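Side-chain contacts in pyruvate kinase 1 (Trypanosoma brucei brucei, PDB 4KCT), which catalyses the last step of glycolysis, transfer of phosphate from phosphoenolpyruvate to ADP to give pyruvate and ATP, and also has an intrinsic oxaloacetate decarboxylase activity: residues Gly76-Ile81 with Thr424-Cys429; Leu187-Glu192 with Arg221-Ala226; Ser315-Ala320 with Gln345-Ile350. One frame throughout, in Å; residues are numbered along the deposited sequence.

Contact 1 of 3, residues Gly76-Ile81 with Thr424-Cys429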
loop_
_atom_site.group_PDB
_atom_site.type_symbol
_atom_site.label_atom_id
_atom_site.label_comp_id
_atom_site.label_asym_id
_atom_site.label_seq_id
_atom_site.Cartn_x
_atom_site.Cartn_y
_atom_site.Cartn_z
ATOM N N GLY A 76 39.211 26.479 4.714
ATOM C CA GLY A 76 38.049 26.897 5.514
ATOM C C GLY A 76 37.025 25.774 5.670
ATOM O O GLY A 76 35.815 26.025 5.753
ATOM N N LEU A 77 37.505 24.532 5.712
ATOM C CA LEU A 77 36.612 23.373 5.827
ATOM C C LEU A 77 36.675 22.751 7.218
ATOM O O LEU A 77 37.700 22.805 7.885
ATOM C CB LEU A 77 36.988 22.327 4.793
ATOM C CG LEU A 77 36.928 22.800 3.341
ATOM C CD1 LEU A 77 37.390 21.684 2.402
ATOM C CD2 LEU A 77 35.515 23.245 2.992
ATOM N N HIS A 78 35.621 22.026 7.572
ATOM C CA HIS A 78 35.599 21.215 8.774
ATOM C C HIS A 78 35.698 19.788 8.338
ATOM O O HIS A 78 34.792 19.290 7.659
ATOM C CB HIS A 78 34.260 21.409 9.478
ATOM C CG HIS A 78 34.020 22.820 9.929
ATOM N ND1 HIS A 78 34.774 23.414 10.877
ATOM C CD2 HIS A 78 33.081 23.765 9.523
ATOM C CE1 HIS A 78 34.362 24.684 11.045
ATOM N NE2 HIS A 78 33.293 24.882 10.257
ATOM N N ILE A 79 36.829 19.145 8.621
ATOM C CA ILE A 79 37.051 17.764 8.167
ATOM C C ILE A 79 37.178 16.832 9.381
ATOM O O ILE A 79 37.930 17.125 10.301
ATOM C CB ILE A 79 38.325 17.675 7.304
ATOM C CG1 ILE A 79 38.186 18.585 6.064
ATOM C CG2 ILE A 79 38.687 16.220 6.975
ATOM C CD1 ILE A 79 37.074 18.187 5.107
ATOM N N GLY A 80 36.383 15.755 9.402
ATOM C CA GLY A 80 36.436 14.793 10.488
ATOM C C GLY A 80 37.755 14.031 10.446
ATOM O O GLY A 80 38.266 13.722 9.367
ATOM N N ILE A 81 38.267 13.660 11.614
ATOM C CA ILE A 81 39.427 12.784 11.689
ATOM C C ILE A 81 39.067 11.502 12.463
ATOM O O ILE A 81 38.532 11.564 13.582
ATOM C CB ILE A 81 40.635 13.493 12.361
ATOM C CG1 ILE A 81 41.140 14.642 11.484
ATOM C CG2 ILE A 81 41.772 12.489 12.600
ATOM C CD1 ILE A 81 42.192 15.541 12.166
ATOM N N THR A 424 27.324 25.338 17.657
ATOM C CA THR A 424 28.233 26.126 18.494
ATOM C C THR A 424 29.516 25.358 18.842
ATOM O O THR A 424 30.331 25.839 19.637
ATOM C CB THR A 424 27.538 26.506 19.812
ATOM O OG1 THR A 424 26.999 25.319 20.400
ATOM C CG2 THR A 424 26.391 27.477 19.541
ATOM N N ARG A 425 29.691 24.167 18.270
ATOM C CA ARG A 425 30.887 23.364 18.524
ATOM C C ARG A 425 31.594 22.945 17.246
ATOM O O ARG A 425 31.008 22.287 16.389
ATOM C CB ARG A 425 30.547 22.122 19.335
ATOM C CG ARG A 425 30.053 22.415 20.733
ATOM C CD ARG A 425 29.730 21.131 21.476
ATOM N NE ARG A 425 28.632 21.359 22.405
ATOM C CZ ARG A 425 27.928 20.399 22.997
ATOM N NH1 ARG A 425 28.259 19.116 22.842
ATOM N NH2 ARG A 425 26.907 20.728 23.768
ATOM N N LEU A 426 32.882 23.269 17.147
ATOM C CA LEU A 426 33.672 22.830 15.997
ATOM C C LEU A 426 33.727 21.310 15.874
ATOM O O LEU A 426 33.706 20.767 14.775
ATOM C CB LEU A 426 35.091 23.402 16.067
ATOM C CG LEU A 426 35.168 24.923 15.831
ATOM C CD1 LEU A 426 36.526 25.470 16.290
ATOM C CD2 LEU A 426 34.936 25.221 14.354
ATOM N N GLN A 427 33.790 20.611 16.998
ATOM C CA GLN A 427 33.816 19.167 16.902
ATOM C C GLN A 427 32.502 18.629 16.323
ATOM O O GLN A 427 32.495 17.595 15.652
ATOM C CB GLN A 427 34.084 18.520 18.240
ATOM C CG GLN A 427 34.123 17.001 18.132
ATOM C CD GLN A 427 34.996 16.360 19.193
ATOM O OE1 GLN A 427 34.601 16.257 20.336
ATOM N NE2 GLN A 427 36.172 15.879 18.794
ATOM N N THR A 428 31.387 19.318 16.591
ATOM C CA THR A 428 30.127 18.904 15.986
ATOM C C THR A 428 30.115 19.059 14.472
ATOM O O THR A 428 29.670 18.146 13.762
ATOM C CB THR A 428 28.917 19.582 16.646
ATOM O OG1 THR A 428 28.809 19.096 17.996
ATOM C CG2 THR A 428 27.612 19.237 15.885
ATOM N N CYS A 429 30.704 20.153 13.964
ATOM C CA CYS A 429 30.914 20.306 12.509
ATOM C C CYS A 429 31.664 19.118 11.941
ATOM O O CYS A 429 31.299 18.587 10.892
ATOM C CB CYS A 429 31.708 21.591 12.196
ATOM S SG CYS A 429 30.904 23.114 12.704
#

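Contact 2 of 3, residues Leu187-Glu192 with Arg221-Ala226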
loop_
_atom_site.group_PDB
_atom_site.type_symbol
_atom_site.label_atom_id
_atom_site.label_comp_id
_atom_site.label_asym_id
_atom_site.label_seq_id
_atom_site.Cartn_x
_atom_site.Cartn_y
_atom_site.Cartn_z
ATOM N N LEU A 187 37.959 -12.531 22.640
ATOM C CA LEU A 187 39.179 -11.731 22.755
ATOM C C LEU A 187 38.754 -10.361 23.259
ATOM O O LEU A 187 37.615 -9.945 23.021
ATOM C CB LEU A 187 39.863 -11.580 21.377
ATOM C CG LEU A 187 40.587 -12.834 20.859
ATOM C CD1 LEU A 187 40.995 -12.659 19.398
ATOM C CD2 LEU A 187 41.804 -13.156 21.739
ATOM N N PRO A 188 39.641 -9.683 24.016
ATOM C CA PRO A 188 39.310 -8.354 24.565
ATOM C C PRO A 188 38.936 -7.390 23.437
ATOM O O PRO A 188 39.462 -7.509 22.346
ATOM C CB PRO A 188 40.628 -7.899 25.216
ATOM C CG PRO A 188 41.437 -9.148 25.396
ATOM C CD PRO A 188 41.056 -10.038 24.241
ATOM N N ALA A 189 38.078 -6.414 23.728
ATOM C CA ALA A 189 37.720 -5.395 22.744
ATOM C C ALA A 189 38.898 -4.472 22.515
ATOM O O ALA A 189 39.125 -3.994 21.408
ATOM C CB ALA A 189 36.520 -4.597 23.227
ATOM N N VAL A 190 39.656 -4.218 23.572
ATOM C CA VAL A 190 40.767 -3.283 23.478
ATOM C C VAL A 190 42.077 -3.991 23.879
ATOM O O VAL A 190 42.257 -4.371 25.025
ATOM C CB VAL A 190 40.498 -2.013 24.354
ATOM C CG1 VAL A 190 40.157 -2.406 25.771
ATOM C CG2 VAL A 190 41.678 -1.060 24.339
ATOM N N SER A 191 42.986 -4.152 22.921
ATOM C CA SER A 191 44.317 -4.657 23.232
ATOM C C SER A 191 45.149 -3.594 23.965
ATOM O O SER A 191 44.772 -2.407 24.004
ATOM C CB SER A 191 45.021 -5.116 21.962
ATOM O OG SER A 191 45.422 -4.000 21.175
ATOM N N GLU A 192 46.312 -3.988 24.492
ATOM C CA GLU A 192 47.227 -2.996 25.088
ATOM C C GLU A 192 47.727 -2.010 24.041
ATOM O O GLU A 192 47.750 -0.807 24.281
ATOM C CB GLU A 192 48.414 -3.659 25.813
ATOM C CG GLU A 192 49.107 -2.715 26.794
ATOM C CD GLU A 192 48.258 -2.436 28.036
ATOM O OE1 GLU A 192 48.234 -1.276 28.520
ATOM O OE2 GLU A 192 47.588 -3.373 28.507
ATOM N N ARG A 221 30.922 -0.827 24.953
ATOM C CA ARG A 221 31.055 -0.229 26.281
ATOM C C ARG A 221 32.478 -0.236 26.832
ATOM O O ARG A 221 32.922 0.759 27.414
ATOM C CB ARG A 221 30.075 -0.882 27.285
ATOM C CG ARG A 221 28.616 -0.489 27.025
ATOM C CD ARG A 221 27.686 -0.922 28.154
ATOM N NE ARG A 221 27.436 -2.364 28.135
ATOM C CZ ARG A 221 26.514 -2.959 27.371
ATOM N NH1 ARG A 221 26.355 -4.270 27.435
ATOM N NH2 ARG A 221 25.734 -2.235 26.556
ATOM N N GLU A 222 33.233 -1.291 26.518
ATOM C CA GLU A 222 34.645 -1.341 26.889
ATOM C C GLU A 222 35.497 -0.353 26.133
ATOM O O GLU A 222 36.382 0.271 26.722
ATOM C CB GLU A 222 35.212 -2.758 26.759
ATOM C CG GLU A 222 34.754 -3.653 27.899
ATOM C CD GLU A 222 34.816 -5.136 27.571
ATOM O OE1 GLU A 222 35.388 -5.508 26.518
ATOM O OE2 GLU A 222 34.298 -5.936 28.383
ATOM N N VAL A 223 35.215 -0.164 24.837
ATOM C CA VAL A 223 35.872 0.910 24.097
ATOM C C VAL A 223 35.529 2.276 24.688
ATOM O O VAL A 223 36.410 3.144 24.855
ATOM C CB VAL A 223 35.520 0.876 22.588
ATOM C CG1 VAL A 223 36.077 2.127 21.876
ATOM C CG2 VAL A 223 36.094 -0.399 21.967
ATOM N N ARG A 224 34.249 2.472 24.984
ATOM C CA ARG A 224 33.760 3.731 25.530
ATOM C C ARG A 224 34.467 4.002 26.869
ATOM O O ARG A 224 34.947 5.107 27.099
ATOM C CB ARG A 224 32.230 3.666 25.719
ATOM C CG ARG A 224 31.569 4.947 26.209
ATOM C CD ARG A 224 31.147 5.868 25.070
ATOM N NE ARG A 224 30.136 5.271 24.161
ATOM C CZ ARG A 224 29.872 5.765 22.948
ATOM N NH1 ARG A 224 30.515 6.882 22.548
ATOM N NH2 ARG A 224 28.999 5.145 22.119
ATOM N N ALA A 225 34.670 2.954 27.662
ATOM C CA ALA A 225 35.314 3.116 28.979
ATOM C C ALA A 225 36.808 3.427 28.862
ATOM O O ALA A 225 37.315 4.284 29.569
ATOM C CB ALA A 225 35.072 1.892 29.865
ATOM N N ALA A 226 37.479 2.816 27.886
ATOM C CA ALA A 226 38.865 3.139 27.578
ATOM C C ALA A 226 39.067 4.600 27.119
ATOM O O ALA A 226 40.126 5.183 27.358
ATOM C CB ALA A 226 39.419 2.172 26.529
HETATM O O HOH W 1 35.659 -7.910 25.243
#

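Contact 3 of 3, residues Ser315-Ala320 with Gln345-Ile350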
loop_
_atom_site.group_PDB
_atom_site.type_symbol
_atom_site.label_atom_id
_atom_site.label_comp_id
_atom_site.label_asym_id
_atom_site.label_seq_id
_atom_site.Cartn_x
_atom_site.Cartn_y
_atom_site.Cartn_z
ATOM N N SER A 315 28.878 0.071 -9.917
ATOM C CA SER A 315 27.600 -0.374 -9.412
ATOM C C SER A 315 27.612 -0.610 -7.879
ATOM O O SER A 315 26.644 -0.305 -7.191
ATOM C CB SER A 315 27.110 -1.581 -10.185
ATOM O OG SER A 315 27.054 -2.721 -9.390
ATOM N N ASP A 316 28.738 -1.075 -7.358
ATOM C CA ASP A 316 28.902 -1.245 -5.911
ATOM C C ASP A 316 28.688 0.090 -5.175
ATOM O O ASP A 316 27.980 0.149 -4.146
ATOM C CB ASP A 316 30.321 -1.772 -5.629
ATOM C CG ASP A 316 30.524 -2.189 -4.166
ATOM O OD1 ASP A 316 29.622 -2.813 -3.559
ATOM O OD2 ASP A 316 31.584 -1.858 -3.612
ATOM N N VAL A 317 29.359 1.138 -5.628
ATOM C CA VAL A 317 29.161 2.452 -4.991
ATOM C C VAL A 317 27.693 2.915 -5.091
ATOM O O VAL A 317 27.084 3.334 -4.081
ATOM C CB VAL A 317 30.137 3.513 -5.551
ATOM C CG1 VAL A 317 29.842 4.890 -4.962
ATOM C CG2 VAL A 317 31.595 3.105 -5.253
ATOM N N ALA A 318 27.111 2.820 -6.282
ATOM C CA ALA A 318 25.738 3.304 -6.491
ATOM C C ALA A 318 24.796 2.503 -5.602
ATOM O O ALA A 318 23.907 3.048 -4.970
ATOM C CB ALA A 318 25.331 3.164 -7.969
ATOM N N ASN A 319 25.007 1.201 -5.535
ATOM C CA ASN A 319 24.121 0.366 -4.720
ATOM C C ASN A 319 24.247 0.535 -3.215
ATOM O O ASN A 319 23.241 0.430 -2.492
ATOM C CB ASN A 319 24.229 -1.111 -5.132
ATOM C CG ASN A 319 23.423 -1.407 -6.382
ATOM O OD1 ASN A 319 22.235 -1.073 -6.439
ATOM N ND2 ASN A 319 24.102 -1.829 -7.449
ATOM N N ALA A 320 25.452 0.866 -2.738
ATOM C CA ALA A 320 25.631 1.227 -1.316
ATOM C C ALA A 320 24.820 2.489 -0.985
ATOM O O ALA A 320 24.108 2.538 0.026
ATOM C CB ALA A 320 27.127 1.432 -0.968
ATOM N N GLN A 345 36.898 11.772 -6.956
ATOM C CA GLN A 345 36.009 12.442 -7.900
ATOM C C GLN A 345 34.998 11.487 -8.551
ATOM O O GLN A 345 33.822 11.821 -8.657
ATOM C CB GLN A 345 36.823 13.201 -8.972
ATOM C CG GLN A 345 37.556 14.430 -8.406
ATOM C CD GLN A 345 38.692 14.901 -9.316
ATOM O OE1 GLN A 345 38.740 14.536 -10.476
ATOM N NE2 GLN A 345 39.651 15.632 -8.755
ATOM N N TYR A 346 35.445 10.290 -8.961
ATOM C CA TYR A 346 34.503 9.268 -9.471
ATOM C C TYR A 346 33.500 8.900 -8.401
ATOM O O TYR A 346 32.307 8.767 -8.683
ATOM C CB TYR A 346 35.226 7.997 -9.926
ATOM C CG TYR A 346 35.451 7.911 -11.399
ATOM C CD1 TYR A 346 34.401 7.656 -12.266
ATOM C CD2 TYR A 346 36.721 8.127 -11.943
ATOM C CE1 TYR A 346 34.606 7.597 -13.632
ATOM C CE2 TYR A 346 36.928 8.094 -13.305
ATOM C CZ TYR A 346 35.879 7.779 -14.141
ATOM O OH TYR A 346 36.082 7.751 -15.494
ATOM N N MET A 347 33.999 8.642 -7.189
ATOM C CA MET A 347 33.119 8.213 -6.098
ATOM C C MET A 347 32.019 9.254 -5.846
ATOM O O MET A 347 30.842 8.914 -5.754
ATOM C CB MET A 347 33.908 8.002 -4.801
ATOM C CG MET A 347 33.030 7.357 -3.726
ATOM S SD MET A 347 34.023 6.656 -2.367
ATOM C CE MET A 347 33.825 4.886 -2.683
ATOM N N ALA A 348 32.401 10.527 -5.842
ATOM C CA ALA A 348 31.425 11.632 -5.747
ATOM C C ALA A 348 30.398 11.661 -6.891
ATOM O O ALA A 348 29.210 11.854 -6.643
ATOM C CB ALA A 348 32.147 12.980 -5.637
ATOM N N ARG A 349 30.844 11.469 -8.132
ATOM C CA ARG A 349 29.925 11.512 -9.279
ATOM C C ARG A 349 28.956 10.328 -9.247
ATOM O O ARG A 349 27.769 10.470 -9.583
ATOM C CB ARG A 349 30.705 11.504 -10.627
ATOM C CG ARG A 349 31.402 12.824 -10.917
ATOM C CD ARG A 349 31.813 12.976 -12.393
ATOM N NE ARG A 349 32.702 11.913 -12.846
ATOM C CZ ARG A 349 34.037 11.910 -12.717
ATOM N NH1 ARG A 349 34.746 10.907 -13.213
ATOM N NH2 ARG A 349 34.664 12.880 -12.070
ATOM N N ILE A 350 29.453 9.164 -8.828
ATOM C CA ILE A 350 28.581 7.989 -8.690
ATOM C C ILE A 350 27.536 8.217 -7.576
ATOM O O ILE A 350 26.349 7.875 -7.754
ATOM C CB ILE A 350 29.384 6.685 -8.414
ATOM C CG1 ILE A 350 30.380 6.371 -9.549
ATOM C CG2 ILE A 350 28.456 5.490 -8.197
ATOM C CD1 ILE A 350 31.518 5.445 -9.054
#

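Contact 1 of 3, residues Gly76-Ile81 with Thr424-Cys429
The imidazole of H78 lies against the thiol side of C429 in an aromatic contact between two domains: H78 stands just ahead of barrel strand 80-84, while C429 belongs to the short helix 426-431 of the C-terminal alpha/beta domain. Both atoms of the cysteine side chain cover the same face of the ring. CB makes a CH-pi contact, 3.7 Å from the centroid of the H78 ring, and comes within 3.5 Å of H78 CG near the rim. The sulfur sits more squarely over the ring, with SG of C429 3.9 Å from the H78 centroid and 12° off the ring normal. Histidine suits the place because its flat, polarisable ring can take a methylene and a sulfur side by side; cysteine suits it because a short, thin side chain lets the helix backbone come close, the CA atoms of H78 and C429 being 6.1 Å apart. L426, one helical turn earlier, adds a methyl group: its CD2 reaches CE1 of H78 at 3.4 Å, approaching the ring obliquely. With H78 CG anti to its carbonyl carbon (chi1 -62°), the imidazole extends across to the helix; the side chains of H78 and L426 cross at about a right angle. No hydrogen bond joins the two segments, but ND2 of N433 hydrogen-bonds to the carbonyl oxygen of H78. F442 of strand 438-442 touches H78, L426 and C429, whereas I79 and I81 pack against helix 58-75, so the contact lies at the N-terminal end of strand 80-84, where the turn after that helix meets the alpha/beta domain.

Contact 2 of 3, residues Leu187-Glu192 with Arg221-Ala226
A189 points its methyl group at the helix segment 221-226, and E222 points back, its carboxylate end lying alongside that methyl while V223 meets it from another part of the helix surface. The closest approach is CB of A189 to OE1 of E222, 3.6 Å, a van der Waals contact; the two CB atoms follow at 4.2 Å. Keeping CG anti to the carbonyl carbon (chi1 -75°) and the chain extended beyond it (chi2 158°), the glutamate runs past A189 and carries its carboxylate close to the backbone of the loop. There a water bridges the segments: it donates to OE1 of E222 at 2.7 Å and accepts a weak bond from the backbone N of A189 at 3.2 Å. Alanine suits this buried position, since its small methyl lets the loop approach to 6.6 Å between the CA atoms of A189 and E222. V223 supplies the apolar side of the contact, with its CG2 4.4 Å from CB of A189, and this branched residue also touches I236 of strand 235-240. V190 and A226 each turn their CB toward the opposite segment and meet R195 of helix 192-204, whose start is capped by S191 through a bond from D194 N to OG. The loop thus enters one barrel helix while resting on helix 217-227. Chemically the contact is mixed: a thin apolar patch is bordered by a probably ionised carboxylate, which receives a hydrogen bond from the water but reaches the loop amide only through that water's weak second bond, with no direct bond between the segments.

Contact 3 of 3, residues Ser315-Ala320 with Gln345-Ile350
Helix segments 315-320 and 345-350 run in broadly the same direction, their axes crossing at -48° and approaching to 9.5 Å. I350 sends its CG2 methyl into the interface, against V317 and A318. This methyl lies 3.6 Å from CG1 of V317 and 3.9 Å from CB of A318; it also rests 3.6 Å from the backbone N of A318. Because CG2 of I350 is the branch anti to the backbone N, it projects toward the facing helix while CG1 lies beside that N. V317 answers with both branches: CG1 goes to I350, and CG2 meets the terminal methyl of M347, the M347 CE atom lying 3.8 Å away. The methionine reaches this point by bending at chi3 (-108°), and the side chains of M347 and I350 each cross that of V317 at about a right angle. Beta-branched valine and isoleucine give compact surfaces, the long, flexible methionine can turn its terminal methyl onto V317, and the small A318 allows a close local approach, with its CA 5.9 Å from CA of I350. All four are buried, with apolar side-chain contacts. In this TIM barrel, helices 311-323 and 340-356 follow the seventh and eighth strands and pack as neighbours in the outer layer; M347 continues onto V328 and L330 of strand 327-330 and I24 of strand 23-27. S315 and D316 of helix 311-323 exchange hydrogen bonds with D316 and S315 of a second subunit; A318, and I350 from helix 340-356, pack against it too, so the pair stands between barrel wall and subunit interface.

Contact 3 is the most thoroughly buried of the three and apolar in its side-chain contacts, as befits two helices packed over barrel strands and beside another subunit. Contact 2 also belongs to the barrel domain and is buried where it touches, yet it joins a loop to a helix and brings in a carboxylate and a water. Contact 1 is only partly buried and is the one that links two domains, relying on the CB and sulfur of a cysteine over an imidazole face. Contacts 2 and 3 lie on opposite sides of the chain's centre, their own centres about 34 Å apart, and both are nested in the long loop that contact 1 closes.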